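Local coordinates for calcium uptake protein 2, mitochondrial (Homo sapiens, PDB 6LB7), which binds calcium through an EF-hand and probably takes part in regulating calcium uptake into mitochondria, at residues V103-K106 with M107-D111; E114-E117 with K118-F122; R169-Y173 with K174-R178; T85-L88 with F89-I93; F121-L124 with Q125-S129. One frame throughout, in Å; residues are numbered along the deposited sequence.

Contact 1. Residues V103-K106 with M107-D111. With CA (calcium ion), chain F.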
# COMPACT_ATOMS: atom_id res chain seq x y z
N VAL B 103 -13.29 2.01 -1.80
CA VAL B 103 -12.32 2.07 -2.89
C VAL B 103 -12.75 1.18 -4.05
O VAL B 103 -12.75 1.59 -5.21
CB VAL B 103 -10.93 1.68 -2.37
CG1 VAL B 103 -9.97 1.40 -3.51
CG2 VAL B 103 -10.40 2.77 -1.43
N ALA B 104 -13.10 -0.08 -3.75
CA ALA B 104 -13.54 -0.97 -4.82
C ALA B 104 -14.78 -0.43 -5.51
O ALA B 104 -14.92 -0.53 -6.73
CB ALA B 104 -13.81 -2.37 -4.27
N PHE B 105 -15.71 0.13 -4.73
CA PHE B 105 -16.93 0.70 -5.30
C PHE B 105 -16.58 1.85 -6.23
O PHE B 105 -17.04 1.91 -7.38
CB PHE B 105 -17.87 1.15 -4.17
CG PHE B 105 -19.15 1.79 -4.65
CD1 PHE B 105 -20.25 1.01 -4.97
CD2 PHE B 105 -19.25 3.18 -4.77
CE1 PHE B 105 -21.44 1.59 -5.42
CE2 PHE B 105 -20.43 3.77 -5.21
CZ PHE B 105 -21.53 2.97 -5.54
N LYS B 106 -15.73 2.76 -5.76
CA LYS B 106 -15.42 3.96 -6.53
C LYS B 106 -14.56 3.65 -7.74
O LYS B 106 -14.63 4.38 -8.74
CB LYS B 106 -14.73 5.00 -5.63
CG LYS B 106 -15.63 5.64 -4.58
CD LYS B 106 -16.95 6.20 -5.19
CE LYS B 106 -16.74 7.49 -6.02
NZ LYS B 106 -17.93 7.79 -6.90
N MET B 107 -13.78 2.56 -7.68
CA MET B 107 -13.01 2.14 -8.86
C MET B 107 -13.94 1.74 -10.00
O MET B 107 -13.64 1.99 -11.17
CB MET B 107 -12.08 0.96 -8.52
CG MET B 107 -10.82 1.34 -7.77
SD MET B 107 -9.77 2.41 -8.76
CE MET B 107 -9.23 1.28 -10.04
N LEU B 108 -15.07 1.12 -9.67
CA LEU B 108 -16.03 0.66 -10.66
C LEU B 108 -17.00 1.75 -11.12
O LEU B 108 -17.51 1.68 -12.24
CB LEU B 108 -16.83 -0.52 -10.10
CG LEU B 108 -16.12 -1.87 -9.93
CD1 LEU B 108 -16.98 -2.83 -9.10
CD2 LEU B 108 -15.82 -2.48 -11.28
N ASP B 109 -17.27 2.75 -10.28
CA ASP B 109 -18.21 3.84 -10.59
C ASP B 109 -17.45 4.94 -11.33
O ASP B 109 -17.13 6.01 -10.80
CB ASP B 109 -18.85 4.38 -9.31
CG ASP B 109 -19.77 5.60 -9.56
OD1 ASP B 109 -20.49 5.66 -10.58
OD2 ASP B 109 -19.76 6.49 -8.69
N THR B 110 -17.17 4.68 -12.61
CA THR B 110 -16.30 5.57 -13.36
C THR B 110 -16.98 6.88 -13.77
O THR B 110 -16.27 7.87 -13.99
CB THR B 110 -15.76 4.85 -14.58
OG1 THR B 110 -16.85 4.25 -15.28
CG2 THR B 110 -14.78 3.75 -14.15
N ASP B 111 -18.30 6.93 -13.90
CA ASP B 111 -18.86 8.25 -14.16
C ASP B 111 -19.07 9.06 -12.88
O ASP B 111 -19.43 10.23 -12.96
CB ASP B 111 -20.18 8.15 -14.95
CG ASP B 111 -21.31 7.53 -14.16
OD1 ASP B 111 -22.42 7.43 -14.72
OD2 ASP B 111 -21.11 7.12 -13.00
CA CA F . -21.83 4.96 -12.20
O HOH W 1 -15.39 7.40 -9.45
O HOH W 2 -23.62 4.95 -14.11

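Contact 2. Residues E114-E117 with K118-F122. With CA (calcium ion), chain F.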
# COMPACT_ATOMS: atom_id res chain seq x y z
N GLU B 114 -22.15 7.77 -8.17
CA GLU B 114 -22.34 7.10 -6.88
C GLU B 114 -23.22 5.87 -6.99
O GLU B 114 -23.78 5.40 -6.00
CB GLU B 114 -22.92 8.06 -5.84
CG GLU B 114 -22.18 9.37 -5.75
CD GLU B 114 -20.78 9.23 -5.19
OE1 GLU B 114 -20.40 8.11 -4.77
OE2 GLU B 114 -20.06 10.24 -5.14
N MET B 115 -23.36 5.33 -8.20
CA MET B 115 -24.11 4.12 -8.45
C MET B 115 -23.34 3.32 -9.48
O MET B 115 -22.80 3.87 -10.44
CB MET B 115 -25.52 4.42 -8.96
CG MET B 115 -26.31 5.36 -8.11
SD MET B 115 -27.57 6.28 -8.98
CE MET B 115 -28.15 5.11 -10.04
N ILE B 116 -23.29 2.02 -9.30
CA ILE B 116 -22.66 1.17 -10.29
C ILE B 116 -23.75 0.64 -11.20
O ILE B 116 -24.76 0.10 -10.74
CB ILE B 116 -21.87 0.03 -9.64
CG1 ILE B 116 -20.66 0.61 -8.90
CG2 ILE B 116 -21.47 -0.96 -10.72
CD1 ILE B 116 -19.95 -0.43 -8.07
N GLU B 117 -23.54 0.80 -12.49
CA GLU B 117 -24.50 0.29 -13.45
C GLU B 117 -23.92 -0.92 -14.16
O GLU B 117 -22.69 -1.11 -14.18
CB GLU B 117 -24.89 1.41 -14.43
CG GLU B 117 -25.21 2.67 -13.65
CD GLU B 117 -26.06 3.67 -14.40
OE1 GLU B 117 -26.62 3.33 -15.47
OE2 GLU B 117 -26.17 4.81 -13.92
N LYS B 118 -24.81 -1.75 -14.70
CA LYS B 118 -24.37 -2.97 -15.36
C LYS B 118 -23.23 -2.69 -16.32
O LYS B 118 -22.25 -3.45 -16.38
CB LYS B 118 -25.54 -3.64 -16.09
CG LYS B 118 -25.21 -5.03 -16.64
CD LYS B 118 -26.45 -5.75 -17.13
CE LYS B 118 -26.10 -7.12 -17.72
NZ LYS B 118 -27.30 -7.91 -18.08
N ARG B 119 -23.30 -1.56 -17.05
CA ARG B 119 -22.27 -1.22 -18.03
C ARG B 119 -20.93 -0.99 -17.36
O ARG B 119 -19.88 -1.33 -17.92
CB ARG B 119 -22.70 0.04 -18.80
CG ARG B 119 -21.54 0.87 -19.34
CD ARG B 119 -22.01 2.21 -19.95
NE ARG B 119 -22.81 2.99 -19.01
CZ ARG B 119 -24.14 3.02 -19.02
NH1 ARG B 119 -24.82 2.32 -19.92
NH2 ARG B 119 -24.80 3.74 -18.13
N GLU B 120 -20.93 -0.40 -16.16
CA GLU B 120 -19.68 -0.21 -15.43
C GLU B 120 -19.14 -1.52 -14.88
O GLU B 120 -17.92 -1.74 -14.85
CB GLU B 120 -19.90 0.79 -14.31
CG GLU B 120 -20.18 2.21 -14.83
CD GLU B 120 -20.58 3.15 -13.72
OE1 GLU B 120 -21.39 2.74 -12.86
OE2 GLU B 120 -20.09 4.30 -13.72
N PHE B 121 -20.02 -2.41 -14.41
CA PHE B 121 -19.56 -3.71 -13.92
C PHE B 121 -18.97 -4.52 -15.06
O PHE B 121 -18.04 -5.30 -14.85
CB PHE B 121 -20.73 -4.45 -13.27
CG PHE B 121 -20.32 -5.62 -12.43
CD1 PHE B 121 -19.64 -5.43 -11.24
CD2 PHE B 121 -20.66 -6.92 -12.82
CE1 PHE B 121 -19.29 -6.52 -10.44
CE2 PHE B 121 -20.30 -8.01 -12.03
CZ PHE B 121 -19.62 -7.81 -10.83
N PHE B 122 -19.48 -4.31 -16.28
CA PHE B 122 -19.02 -5.04 -17.44
C PHE B 122 -17.57 -4.71 -17.79
O PHE B 122 -16.93 -5.46 -18.53
CB PHE B 122 -19.94 -4.74 -18.63
CG PHE B 122 -19.68 -5.61 -19.82
CD1 PHE B 122 -20.10 -6.93 -19.83
CD2 PHE B 122 -19.00 -5.12 -20.93
CE1 PHE B 122 -19.86 -7.75 -20.93
CE2 PHE B 122 -18.76 -5.93 -22.03
CZ PHE B 122 -19.19 -7.25 -22.03
CA CA F . -21.83 4.96 -12.20
O HOH W 2 -23.62 4.95 -14.11

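Contact 3. Residues R169-Y173 with K174-R178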
# COMPACT_ATOMS: atom_id res chain seq x y z
N ARG B 169 -31.72 -2.18 -12.78
CA ARG B 169 -31.43 -1.65 -11.46
C ARG B 169 -30.00 -1.12 -11.40
O ARG B 169 -29.12 -1.53 -12.17
CB ARG B 169 -31.65 -2.75 -10.41
CG ARG B 169 -31.68 -2.29 -8.95
CD ARG B 169 -31.76 -3.50 -8.01
NE ARG B 169 -31.28 -3.22 -6.66
CZ ARG B 169 -29.99 -3.22 -6.31
NH1 ARG B 169 -29.06 -3.44 -7.23
NH2 ARG B 169 -29.63 -2.97 -5.05
N LYS B 170 -29.77 -0.18 -10.49
CA LYS B 170 -28.45 0.39 -10.27
C LYS B 170 -28.05 0.11 -8.82
O LYS B 170 -28.90 0.13 -7.92
CB LYS B 170 -28.45 1.88 -10.59
CG LYS B 170 -29.30 2.21 -11.83
CD LYS B 170 -28.85 3.47 -12.55
CE LYS B 170 -30.01 4.17 -13.28
NZ LYS B 170 -30.45 5.43 -12.60
N LEU B 171 -26.76 -0.15 -8.60
CA LEU B 171 -26.25 -0.60 -7.30
C LEU B 171 -25.63 0.58 -6.54
O LEU B 171 -24.61 1.13 -6.96
CB LEU B 171 -25.24 -1.73 -7.49
CG LEU B 171 -24.56 -2.35 -6.27
CD1 LEU B 171 -25.60 -2.97 -5.35
CD2 LEU B 171 -23.54 -3.41 -6.68
N HIS B 172 -26.25 0.95 -5.43
CA HIS B 172 -25.74 2.03 -4.60
C HIS B 172 -24.70 1.49 -3.63
O HIS B 172 -24.56 0.27 -3.45
CB HIS B 172 -26.89 2.71 -3.85
CG HIS B 172 -27.89 3.34 -4.77
ND1 HIS B 172 -27.97 4.70 -4.97
CD2 HIS B 172 -28.83 2.78 -5.57
CE1 HIS B 172 -28.93 4.96 -5.84
NE2 HIS B 172 -29.47 3.81 -6.22
N TYR B 173 -23.95 2.39 -2.99
CA TYR B 173 -22.84 1.93 -2.17
C TYR B 173 -23.33 1.08 -1.00
O TYR B 173 -22.67 0.10 -0.63
CB TYR B 173 -22.00 3.09 -1.66
CG TYR B 173 -20.89 2.56 -0.79
CD1 TYR B 173 -19.97 1.63 -1.29
CD2 TYR B 173 -20.77 2.96 0.55
CE1 TYR B 173 -18.96 1.11 -0.49
CE2 TYR B 173 -19.76 2.47 1.35
CZ TYR B 173 -18.86 1.53 0.82
OH TYR B 173 -17.86 1.04 1.61
N LYS B 174 -24.46 1.45 -0.39
CA LYS B 174 -24.81 0.73 0.83
C LYS B 174 -25.23 -0.70 0.53
O LYS B 174 -24.95 -1.59 1.34
CB LYS B 174 -25.87 1.50 1.61
CG LYS B 174 -27.30 1.17 1.34
CD LYS B 174 -28.21 2.05 2.22
CE LYS B 174 -29.68 1.81 1.94
NZ LYS B 174 -30.59 2.76 2.63
N GLU B 175 -25.84 -0.97 -0.62
CA GLU B 175 -26.05 -2.39 -0.86
C GLU B 175 -24.78 -3.06 -1.41
O GLU B 175 -24.53 -4.23 -1.12
CB GLU B 175 -27.19 -2.64 -1.84
CG GLU B 175 -28.57 -2.35 -1.44
CD GLU B 175 -28.76 -1.00 -0.82
OE1 GLU B 175 -29.13 -0.93 0.26
OE2 GLU B 175 -28.53 -0.02 -1.41
N PHE B 176 -23.85 -2.34 -2.04
CA PHE B 176 -22.56 -2.94 -2.40
C PHE B 176 -21.77 -3.30 -1.14
O PHE B 176 -21.28 -4.43 -1.01
CB PHE B 176 -21.77 -1.95 -3.27
CG PHE B 176 -20.36 -2.40 -3.64
CD1 PHE B 176 -20.11 -3.00 -4.87
CD2 PHE B 176 -19.28 -2.16 -2.79
CE1 PHE B 176 -18.81 -3.37 -5.25
CE2 PHE B 176 -17.97 -2.54 -3.16
CZ PHE B 176 -17.75 -3.14 -4.39
N ARG B 177 -21.67 -2.36 -0.20
CA ARG B 177 -20.93 -2.58 1.04
C ARG B 177 -21.51 -3.75 1.83
O ARG B 177 -20.76 -4.57 2.38
CB ARG B 177 -20.96 -1.32 1.90
CG ARG B 177 -20.37 -1.51 3.31
CD ARG B 177 -20.47 -0.26 4.20
NE ARG B 177 -21.81 0.32 4.17
CZ ARG B 177 -22.84 -0.13 4.88
NH1 ARG B 177 -22.71 -1.18 5.68
NH2 ARG B 177 -24.02 0.47 4.78
N ARG B 178 -22.83 -3.83 1.94
CA ARG B 178 -23.47 -4.88 2.72
C ARG B 178 -23.22 -6.26 2.10
O ARG B 178 -23.04 -7.25 2.82
CB ARG B 178 -24.96 -4.57 2.84
CG ARG B 178 -25.73 -5.51 3.66
CD ARG B 178 -27.14 -5.02 3.92
NE ARG B 178 -27.18 -4.05 4.85
CZ ARG B 178 -27.05 -4.24 6.05
NH1 ARG B 178 -26.88 -5.37 6.45
NH2 ARG B 178 -27.09 -3.30 6.84
O HOH W 3 -28.64 -0.27 -4.35

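Contact 4. Residues T85-L88 with F89-I93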
# COMPACT_ATOMS: atom_id res chain seq x y z
N THR B 85 -14.57 -13.94 -14.57
CA THR B 85 -14.43 -12.54 -14.17
C THR B 85 -14.98 -12.30 -12.77
O THR B 85 -14.33 -11.67 -11.91
CB THR B 85 -15.17 -11.65 -15.18
OG1 THR B 85 -14.53 -11.71 -16.46
CG2 THR B 85 -15.23 -10.21 -14.70
N GLU B 86 -16.18 -12.80 -12.52
CA GLU B 86 -16.83 -12.58 -11.24
C GLU B 86 -16.13 -13.34 -10.11
O GLU B 86 -16.01 -12.83 -8.99
CB GLU B 86 -18.30 -12.97 -11.37
CG GLU B 86 -19.01 -12.12 -12.42
CD GLU B 86 -20.44 -12.58 -12.67
OE1 GLU B 86 -20.74 -13.77 -12.42
OE2 GLU B 86 -21.26 -11.75 -13.14
N TYR B 87 -15.64 -14.54 -10.41
CA TYR B 87 -14.83 -15.31 -9.45
C TYR B 87 -13.61 -14.50 -8.98
O TYR B 87 -13.35 -14.38 -7.78
CB TYR B 87 -14.43 -16.65 -10.10
CG TYR B 87 -13.28 -17.41 -9.47
CD1 TYR B 87 -12.03 -17.44 -10.09
CD2 TYR B 87 -13.44 -18.11 -8.28
CE1 TYR B 87 -10.97 -18.16 -9.52
CE2 TYR B 87 -12.38 -18.81 -7.69
CZ TYR B 87 -11.16 -18.83 -8.31
OH TYR B 87 -10.12 -19.54 -7.75
N LEU B 88 -12.86 -13.91 -9.92
CA LEU B 88 -11.71 -13.09 -9.53
C LEU B 88 -12.13 -11.87 -8.71
O LEU B 88 -11.44 -11.49 -7.76
CB LEU B 88 -10.93 -12.64 -10.77
CG LEU B 88 -10.29 -13.70 -11.67
CD1 LEU B 88 -9.44 -12.98 -12.71
CD2 LEU B 88 -9.47 -14.69 -10.84
N PHE B 89 -13.24 -11.24 -9.08
CA PHE B 89 -13.72 -10.10 -8.32
C PHE B 89 -14.06 -10.47 -6.88
O PHE B 89 -13.66 -9.78 -5.93
CB PHE B 89 -14.94 -9.49 -9.02
CG PHE B 89 -15.56 -8.37 -8.25
CD1 PHE B 89 -16.79 -8.54 -7.64
CD2 PHE B 89 -14.89 -7.17 -8.11
CE1 PHE B 89 -17.35 -7.50 -6.92
CE2 PHE B 89 -15.43 -6.14 -7.38
CZ PHE B 89 -16.66 -6.31 -6.79
N LEU B 90 -14.80 -11.57 -6.70
CA LEU B 90 -15.15 -12.03 -5.36
C LEU B 90 -13.91 -12.40 -4.56
O LEU B 90 -13.83 -12.12 -3.37
CB LEU B 90 -16.10 -13.23 -5.46
CG LEU B 90 -17.47 -12.97 -6.10
CD1 LEU B 90 -18.13 -14.27 -6.45
CD2 LEU B 90 -18.38 -12.13 -5.17
N LEU B 91 -12.90 -12.98 -5.22
CA LEU B 91 -11.70 -13.34 -4.48
C LEU B 91 -10.97 -12.10 -3.98
O LEU B 91 -10.47 -12.09 -2.86
CB LEU B 91 -10.76 -14.19 -5.35
CG LEU B 91 -11.04 -15.67 -5.65
CD1 LEU B 91 -9.83 -16.22 -6.42
CD2 LEU B 91 -11.27 -16.48 -4.38
N THR B 92 -10.90 -11.04 -4.80
CA THR B 92 -10.21 -9.84 -4.30
C THR B 92 -10.94 -9.26 -3.10
O THR B 92 -10.30 -8.74 -2.17
CB THR B 92 -10.07 -8.78 -5.40
OG1 THR B 92 -11.34 -8.26 -5.79
CG2 THR B 92 -9.39 -9.34 -6.63
N ILE B 93 -12.27 -9.36 -3.08
CA ILE B 93 -13.04 -8.76 -2.00
C ILE B 93 -12.73 -9.46 -0.68
O ILE B 93 -12.58 -8.80 0.35
CB ILE B 93 -14.55 -8.80 -2.33
CG1 ILE B 93 -14.85 -7.94 -3.56
CG2 ILE B 93 -15.38 -8.40 -1.10
CD1 ILE B 93 -14.33 -6.47 -3.49

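Contact 5. Residues F121-L124 with Q125-S129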
# COMPACT_ATOMS: atom_id res chain seq x y z
N PHE B 121 -20.02 -2.41 -14.41
CA PHE B 121 -19.56 -3.71 -13.92
C PHE B 121 -18.97 -4.52 -15.06
O PHE B 121 -18.04 -5.30 -14.85
CB PHE B 121 -20.73 -4.45 -13.27
CG PHE B 121 -20.32 -5.62 -12.43
CD1 PHE B 121 -19.64 -5.43 -11.24
CD2 PHE B 121 -20.66 -6.92 -12.82
CE1 PHE B 121 -19.29 -6.52 -10.44
CE2 PHE B 121 -20.30 -8.01 -12.03
CZ PHE B 121 -19.62 -7.81 -10.83
N PHE B 122 -19.48 -4.31 -16.28
CA PHE B 122 -19.02 -5.04 -17.44
C PHE B 122 -17.57 -4.71 -17.79
O PHE B 122 -16.93 -5.46 -18.53
CB PHE B 122 -19.94 -4.74 -18.63
CG PHE B 122 -19.68 -5.61 -19.82
CD1 PHE B 122 -20.10 -6.93 -19.83
CD2 PHE B 122 -19.00 -5.12 -20.93
CE1 PHE B 122 -19.86 -7.75 -20.93
CE2 PHE B 122 -18.76 -5.93 -22.03
CZ PHE B 122 -19.19 -7.25 -22.03
N LYS B 123 -17.04 -3.61 -17.27
CA LYS B 123 -15.63 -3.30 -17.49
C LYS B 123 -14.72 -4.42 -17.00
O LYS B 123 -13.66 -4.66 -17.59
CB LYS B 123 -15.28 -1.99 -16.79
CG LYS B 123 -13.84 -1.52 -17.01
CD LYS B 123 -13.53 -0.28 -16.18
CE LYS B 123 -13.48 -0.60 -14.68
NZ LYS B 123 -13.65 0.61 -13.81
N LEU B 124 -15.09 -5.11 -15.91
CA LEU B 124 -14.25 -6.21 -15.43
C LEU B 124 -14.12 -7.31 -16.48
O LEU B 124 -13.03 -7.82 -16.73
CB LEU B 124 -14.80 -6.77 -14.11
CG LEU B 124 -14.98 -5.75 -12.96
CD1 LEU B 124 -15.59 -6.39 -11.72
CD2 LEU B 124 -13.66 -5.05 -12.62
N GLN B 125 -15.24 -7.66 -17.12
CA GLN B 125 -15.22 -8.66 -18.18
C GLN B 125 -14.37 -8.20 -19.36
O GLN B 125 -13.59 -8.98 -19.92
CB GLN B 125 -16.65 -8.98 -18.63
CG GLN B 125 -16.76 -9.94 -19.80
CD GLN B 125 -16.28 -11.35 -19.47
OE1 GLN B 125 -16.98 -12.12 -18.81
NE2 GLN B 125 -15.08 -11.71 -19.95
N LYS B 126 -14.49 -6.92 -19.72
CA LYS B 126 -13.67 -6.41 -20.82
C LYS B 126 -12.19 -6.44 -20.47
O LYS B 126 -11.36 -6.76 -21.33
CB LYS B 126 -14.11 -4.98 -21.18
CG LYS B 126 -15.47 -4.93 -21.82
CD LYS B 126 -16.01 -3.51 -21.97
CE LYS B 126 -17.32 -3.46 -22.62
NZ LYS B 126 -17.47 -2.34 -23.54
N ILE B 127 -11.82 -6.20 -19.21
CA ILE B 127 -10.42 -6.39 -18.81
C ILE B 127 -10.00 -7.84 -19.05
O ILE B 127 -8.93 -8.11 -19.62
CB ILE B 127 -10.22 -5.97 -17.35
CG1 ILE B 127 -10.47 -4.47 -17.19
CG2 ILE B 127 -8.82 -6.33 -16.87
CD1 ILE B 127 -10.71 -4.05 -15.76
N ILE B 128 -10.84 -8.79 -18.66
CA ILE B 128 -10.49 -10.20 -18.81
C ILE B 128 -10.42 -10.59 -20.28
O ILE B 128 -9.53 -11.34 -20.70
CB ILE B 128 -11.49 -11.09 -18.04
CG1 ILE B 128 -11.46 -10.80 -16.53
CG2 ILE B 128 -11.20 -12.56 -18.32
CD1 ILE B 128 -10.18 -11.18 -15.87
N SER B 129 -11.36 -10.09 -21.09
CA SER B 129 -11.37 -10.44 -22.51
C SER B 129 -10.14 -9.90 -23.23
O SER B 129 -9.53 -10.60 -24.04
CB SER B 129 -12.65 -9.93 -23.17
OG SER B 129 -13.77 -10.68 -22.72
O HOH W 4 -18.24 -7.84 -15.67

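Contact 1. Residues V103-K106 with M107-D111
K106 and D109 form the charged pair of this stretch. K106 NZ gives a salt bridge to D109 OD2 at 2.9 Å. The two side chains run side by side in the same direction. The lysine chain is bent at chi2 (-51°) and chi3 (-73°), and the two bends bring NZ round to the carboxylate. It meets OD2 on the anti side, 22° out of the carboxylate plane. OD2 also takes a hydrogen bond from the backbone N of E114. With two donors at OD2 and calcium on OD1, the carboxylate is held from both oxygens.

The other carboxylate oxygen faces the metal. D109 OD1 binds the calcium ion at 2.2 Å, and D111 OD2 binds it at 2.4 Å. Water 2 is a further ligand. The division of labour in D109 is clear: one oxygen for calcium, the other for the loop and the lysine.

Backbone bonds close the last helical turn. M107 N donates to V103 O at 2.8 Å, and D109 N donates to F105 O at 3.0 Å. The bond from L108 N to A104 O is weak. Beyond the turn, water 1 donates to both K106 O and D109 O and bridges the helix end to the first loop residue.

Apolar contact is slight: V103 CG1 lies 4.3 Å from M107 CG, and F105 CE2 meets D109 CB obliquely. F105 also sets its ring edge-to-face with Y173 and F176.

D109 is the first residue to leave helical geometry. This is the exit from the entering helix into the calcium loop of an EF-hand, completed by N113, M115 and E120.

Contact 2. Residues E114-E117 with K118-F122
M115 and E120 meet at the calcium ion. M115 gives its backbone O to the metal at 2.3 Å. E120 grips the ion with both carboxylate oxygens, OE1 and OE2, each at 2.4 Å. This is the bidentate glutamate that closes an EF-hand loop.

I116 comes next. Its CA lies 3.3 Å from E120 OE1, and its CG2 touches F121 CB.

E117 occupies the N-cap position. Its backbone N donates to E120 OE1 at 2.9 Å, on the anti side and 16° out of the carboxylate plane. OE1 therefore serves the metal and the chain at once, which steadies the carboxylate. E117 O in turn accepts from F121 N at 3.0 Å and weakly from E120 N. The E117 side chain lies alongside R119, with OE1 in a salt bridge to NH2 at 3.2 Å. The two flat groups are 55° apart. E117 OE2 takes a hydrogen bond from N113 ND2, another calcium ligand.

Strand 115-116 pairs with strand 171-172 through backbone bonds of I116 with L171. I116 packs on F105 and L108 of helix 99-108 and on F163 of helix 157-163, while helix 118-129 leads away from the loop.

Contact 3. Residues R169-Y173 with K174-R178
The backbone passes from the short strand 171-172 into helix 173-196, where F176 N bonds to H172 O at 3.1 Å and R177 N to Y173 O at 2.7 Å, the latter almost straight at 174°. This strand pairs with 115-116 of the calcium loop, as in paired EF-hands.

Y173 and R177 carry the first side-chain contact. R177 CB sits over one face of the tyrosine ring in a CH-pi contact, 4.0 Å from its centroid. The ring and the guanidinium are turned 67° apart, and R177 NH1 goes on to a salt bridge with E181. Y173 CE1 lies obliquely 4.0 Å from F176 CD2. An alanine at Y173 would remove the ring, and R177 is likely to lose the surface under its CB while F105 and H102 lose an edge-to-face partner.

L171 extends its CG away from the backbone N (chi1 179°) and brings CD2 to the edge of the F176 ring. R169 crosses E175 at about a right angle, with E175 CG at the edge of the guanidinium. Water 3 links strand to helix: it accepts from H172 N at 2.9 Å and donates to E175 OE2 at 3.0 Å.

Contact 4. Residues T85-L88 with F89-I93
The Y87 ring carries L91 on one face. L91 CD1 makes the CH-pi contact, 3.9 Å from the ring centroid and 28° off its normal. CD1 comes within 3.5 Å of CZ. L91 CG lies over the same face, 4.0 Å above the plane and displaced toward the rim. The two side chains slant across each other. Y87 has CG opposite its backbone N (chi1 162°), which carries the ring forward over the next turn to L91. The ring of F14 also meets that of Y87, their planes at about 45°. The F89 ring has I93 CG1 over one of its faces, again toward the rim.

The backbone keeps regular i to i-4 helical bonds. F89 N bonds to T85 O and L90 N to E86 O, the second nearly straight at 2.9 Å. L91 N reaches Y87 O at 3.0 Å, and T92 N reaches L88 O at 3.0 Å.

T92 adds a side-chain bond. Its OG1 sits between the backbone N and the carbonyl carbon, and from there it donates to F89 O at 2.8 Å. I93 N also donates to F89 O, from the same face of the carbonyl plane. The buried hydroxyl thus has a backbone acceptor within its own helix.

Helix 84-94 is packed on several sides. Y87, L90 and L91 face helix 30-38, with F33, S36 and V37 there. F89 and I93 meet F176, M180 and L183 of helix 173-196. E86 OE2 bonds to T156 OG1, and its chain packs on L158 and Q159 of helix 157-163. T85 and L88 rest on helix 118-129 and also touch another protein chain.

Contact 5. Residues F121-L124 with Q125-S129
Helix 118-129, the exiting helix of the calcium-binding EF-hand, contains this contact between successive turns. Q125 lies against the F122 ring. Its CB stands over one face, 4.1 Å above the plane and toward the rim, and its CG is 4.0 Å from F122 CE1. The ring and the amide are 52° apart. The Q125 chain bends at chi2 (66°), which turns the amide along the helix. NE2 then donates to S129 OG at 3.2 Å, with the hydroxyl 26° out of the amide plane. An alanine in place of Q125 would keep CB but remove CG and the amide, and S129 OG would probably be left without this donor.

The helix is kinked at K123 and L124, midway along it, where their N atoms lack the usual bond to the preceding turn. L124 N turns instead to F121 O, three residues back. Water 4 stands between F121 O and Q125 N, where the direct bond is missing: it donates to F121 O at 2.7 Å and accepts a weak bond from Q125 N. Normal bonding resumes with K126 N to F122 O at 3.1 Å, I127 N to K123 O at 2.9 Å and I128 N to L124 O. L124 CD2 and I127 CD1 make a loose apolar contact at 4.4 Å.

L124, Q125 and I128 pack on T85 of helix 84-94, and I128 also reaches L88. K123 and I127 touch side chains of another protein chain. L124 and I128 touch both helix 84-94 and that chain.

In the fold
Contacts 1 and 2 share the calcium ion and water 2; their centres are 8 Å apart. They supply the entering and exiting sides of one EF-hand loop, linked by D109 OD2 to E114 N at 2.8 Å. Contact 3 stands beside them: I116 N reaches L171 O at 2.8 Å between the paired strands, and F105 packs on Y173 and F176. Contact 5 continues the exiting helix of contact 2, sharing F121 and F122. Contact 4 backs the hand: F89 meets L108, F121 and F176, while T85 meets I128. Contacts 3 and 5 do not touch, their nearest atoms being about 6 Å apart.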